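Local coordinates for peptidase S9 prolyl oligopeptidase catalytic domain-containing protein (Pyrococcus horikoshii, PDB 4HXF) that is a self-compartmentalizing hexameric serine protease of the acylaminoacyl peptidase type, which probably selects its substrates through multimerization, at residues A[427-435]-A[508-516]. Sequence-based numbering, arbitrary orientation.
Sequences LRVLERTGL and DKEVIGDNP
Glu431 N donates to Val511 O at the C-terminal end of helix 504-511 (2.8 Å), reaching the carbonyl from above its plane, 49° out of it. The same oxygen takes a second bond from a water that also accepts from Thr433 N, so two consecutive turns of the 427-435 loop are pinned to one helix-end carbonyl. Glu431 is the third residue of the type II turn from Val429 to Arg432, where such a turn takes positive phi (68°). Its side chain runs extended alongside the helix terminus, CG resting 3.6 Å from Ile512 O; its OE2 and Ile512 O are bridged by another water, while OE1 is hydrogen-bonded to a hexanediol, probably from the crystallisation liquor. On one side of the direct bond Leu430 lies against Glu510 and Val511: its CD1 meets Glu510 CG at 3.9 Å, and its CD2 touches Val511 CG2. With CG anti to the backbone N (chi1 174°) and the chain extended, Glu510 lays its CG along Leu430 and carries the carboxylate on to Ser241 OG and Val240 N. On the other flank Thr433 turns its methyl CG2, anti to the carbonyl carbon, onto Val511 CG1 (3.6 Å), while OG1 faces Ile512 CD1. Trp494 and Tyr467, both of the inhibitor pocket, pack on Thr433. Asp508 touches the inhibitor. The contact thus joins the loop between helices 423-427 and 436-451 to a pocket-lining helix of the alpha/beta-hydrolase domain, beside the inhibitor-binding pocket of a prolyl oligopeptidase-family active site.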
loop_
_atom_site.group_PDB
_atom_site.type_symbol
_atom_site.label_atom_id
_atom_site.label_comp_id
_atom_site.label_asym_id
_atom_site.label_seq_id
_atom_site.Cartn_x
_atom_site.Cartn_y
_atom_site.Cartn_z
ATOM N N LEU A 427 37.811 27.349 36.030
ATOM C CA LEU A 427 36.888 28.217 36.761
ATOM C C LEU A 427 37.104 29.696 36.510
ATOM O O LEU A 427 36.236 30.516 36.806
ATOM C CB LEU A 427 36.954 27.919 38.244
ATOM C CG LEU A 427 36.529 26.468 38.606
ATOM C CD1 LEU A 427 36.591 26.248 40.110
ATOM C CD2 LEU A 427 35.100 26.076 38.082
ATOM N N ARG A 428 38.233 30.015 35.916
ATOM C CA ARG A 428 38.508 31.445 35.630
ATOM C C ARG A 428 37.442 32.127 34.757
ATOM O O ARG A 428 37.382 33.363 34.814
ATOM C CB ARG A 428 39.874 31.607 34.869
ATOM C CG ARG A 428 41.017 31.529 35.816
ATOM C CD ARG A 428 42.315 31.516 35.118
ATOM N NE ARG A 428 43.557 31.494 35.933
ATOM C CZ ARG A 428 44.249 32.576 36.281
ATOM N NH1 ARG A 428 43.834 33.815 36.049
ATOM N NH2 ARG A 428 45.362 32.428 36.896
ATOM N N VAL A 429 36.759 31.377 33.901
ATOM C CA VAL A 429 35.816 31.918 32.924
ATOM C C VAL A 429 34.519 32.342 33.598
ATOM O O VAL A 429 33.767 33.116 33.027
ATOM C CB VAL A 429 35.570 30.965 31.702
ATOM C CG1 VAL A 429 34.743 29.730 32.170
ATOM C CG2 VAL A 429 34.878 31.739 30.552
ATOM N N LEU A 430 34.232 31.778 34.806
ATOM C CA LEU A 430 32.861 31.987 35.393
ATOM C C LEU A 430 32.704 33.525 35.712
ATOM O O LEU A 430 33.599 34.190 36.262
ATOM C CB LEU A 430 32.692 31.180 36.682
ATOM C CG LEU A 430 32.843 29.624 36.551
ATOM C CD1 LEU A 430 32.434 29.011 37.881
ATOM C CD2 LEU A 430 32.081 29.045 35.377
ATOM N N GLU A 431 31.581 34.047 35.223
ATOM C CA GLU A 431 31.212 35.452 35.285
ATOM C C GLU A 431 32.104 36.332 34.424
ATOM O O GLU A 431 32.031 37.545 34.522
ATOM C CB GLU A 431 31.127 36.034 36.753
ATOM C CG GLU A 431 30.191 35.217 37.641
ATOM C CD GLU A 431 30.007 35.903 38.988
ATOM O OE1 GLU A 431 30.603 35.385 39.947
ATOM O OE2 GLU A 431 29.400 37.003 39.083
ATOM N N ARG A 432 32.940 35.734 33.574
ATOM C CA ARG A 432 33.917 36.474 32.753
ATOM C C ARG A 432 33.910 36.082 31.298
ATOM O O ARG A 432 34.890 36.273 30.574
ATOM C CB ARG A 432 35.367 36.310 33.322
ATOM C CG ARG A 432 35.530 36.577 34.779
ATOM C CD ARG A 432 35.447 37.988 35.049
ATOM N NE ARG A 432 36.674 38.751 34.634
ATOM C CZ ARG A 432 36.654 40.084 34.776
ATOM N NH1 ARG A 432 35.547 40.684 35.300
ATOM N NH2 ARG A 432 37.609 40.840 34.286
ATOM N N THR A 433 32.817 35.516 30.860
ATOM C CA THR A 433 32.718 35.145 29.404
ATOM C C THR A 433 32.908 36.354 28.455
ATOM O O THR A 433 32.302 37.372 28.675
ATOM C CB THR A 433 31.355 34.571 29.096
ATOM O OG1 THR A 433 30.285 35.470 29.436
ATOM C CG2 THR A 433 31.116 33.199 29.795
ATOM N N GLY A 434 33.812 36.216 27.512
ATOM C CA GLY A 434 34.070 37.324 26.543
ATOM C C GLY A 434 35.142 38.277 27.022
ATOM O O GLY A 434 35.555 39.189 26.318
ATOM N N LEU A 435 35.662 38.071 28.248
ATOM C CA LEU A 435 36.639 38.986 28.820
ATOM C C LEU A 435 38.029 38.398 28.642
ATOM O O LEU A 435 38.540 38.427 27.537
ATOM C CB LEU A 435 36.275 39.345 30.298
ATOM C CG LEU A 435 34.867 39.937 30.511
ATOM C CD1 LEU A 435 34.609 40.293 31.966
ATOM C CD2 LEU A 435 34.686 41.166 29.559
ATOM N N ASP A 508 23.524 28.828 33.569
ATOM C CA ASP A 508 23.799 30.232 33.349
ATOM C C ASP A 508 24.082 30.947 34.675
ATOM O O ASP A 508 24.875 31.889 34.719
ATOM C CB ASP A 508 22.636 30.973 32.614
ATOM C CG ASP A 508 22.615 30.763 31.128
ATOM O OD1 ASP A 508 22.487 29.674 30.676
ATOM O OD2 ASP A 508 22.646 31.803 30.500
ATOM N N LYS A 509 23.408 30.540 35.736
ATOM C CA LYS A 509 23.673 31.139 37.105
ATOM C C LYS A 509 25.167 31.030 37.451
ATOM O O LYS A 509 25.732 31.955 38.091
ATOM C CB LYS A 509 22.785 30.596 38.213
ATOM C CG LYS A 509 21.336 31.118 38.091
ATOM C CD LYS A 509 20.504 30.728 39.288
ATOM C CE LYS A 509 19.031 31.137 39.135
ATOM N NZ LYS A 509 18.162 30.552 40.191
ATOM N N GLU A 510 25.729 29.905 37.078
ATOM C CA GLU A 510 27.128 29.615 37.354
ATOM C C GLU A 510 28.074 30.332 36.378
ATOM O O GLU A 510 29.020 31.002 36.779
ATOM C CB GLU A 510 27.329 28.109 37.242
ATOM C CG GLU A 510 28.782 27.664 37.366
ATOM C CD GLU A 510 28.940 26.178 37.594
ATOM O OE1 GLU A 510 30.000 25.721 37.055
ATOM O OE2 GLU A 510 28.183 25.644 38.476
ATOM N N VAL A 511 27.765 30.208 35.057
ATOM C CA VAL A 511 28.723 30.703 34.061
ATOM C C VAL A 511 28.641 32.237 33.815
ATOM O O VAL A 511 29.649 32.910 33.538
ATOM C CB VAL A 511 28.669 29.891 32.729
ATOM C CG1 VAL A 511 29.679 30.471 31.724
ATOM C CG2 VAL A 511 28.957 28.449 33.069
ATOM N N ILE A 512 27.433 32.796 33.920
ATOM C CA ILE A 512 27.156 34.207 33.732
ATOM C C ILE A 512 26.976 34.941 35.089
ATOM O O ILE A 512 27.604 36.013 35.312
ATOM C CB ILE A 512 25.944 34.474 32.801
ATOM C CG1 ILE A 512 26.079 33.520 31.596
ATOM C CG2 ILE A 512 25.851 35.947 32.398
ATOM C CD1 ILE A 512 27.353 33.666 30.809
ATOM N N GLY A 513 26.145 34.412 35.965
ATOM C CA GLY A 513 25.973 34.980 37.292
ATOM C C GLY A 513 24.612 34.752 37.902
ATOM O O GLY A 513 23.624 34.416 37.257
ATOM N N ASP A 514 24.593 34.975 39.211
ATOM C CA ASP A 514 23.318 34.904 39.993
ATOM C C ASP A 514 22.390 36.097 39.696
ATOM O O ASP A 514 22.735 37.085 39.110
ATOM C CB ASP A 514 23.706 34.953 41.536
ATOM C CG ASP A 514 24.116 33.583 42.049
ATOM O OD1 ASP A 514 23.815 32.569 41.332
ATOM O OD2 ASP A 514 24.761 33.483 43.132
ATOM N N ASN A 515 21.181 35.938 40.208
ATOM C CA ASN A 515 20.127 36.938 40.078
ATOM C C ASN A 515 19.968 37.387 38.641
ATOM O O ASN A 515 20.023 38.609 38.363
ATOM C CB ASN A 515 20.361 38.126 40.974
ATOM C CG ASN A 515 20.456 37.733 42.416
ATOM O OD1 ASN A 515 19.518 37.155 42.970
ATOM N ND2 ASN A 515 21.593 38.048 43.034
ATOM N N PRO A 516 19.773 36.449 37.694
ATOM C CA PRO A 516 19.771 36.881 36.307
ATOM C C PRO A 516 18.816 37.975 35.871
ATOM O O PRO A 516 19.157 38.730 34.965
ATOM C CB PRO A 516 19.387 35.610 35.504
ATOM C CG PRO A 516 19.538 34.545 36.474
ATOM C CD PRO A 516 19.299 35.053 37.825
HETATM O O HOH W 1 27.790 38.037 37.174
HETATM O O HOH W 2 30.147 35.394 32.191
#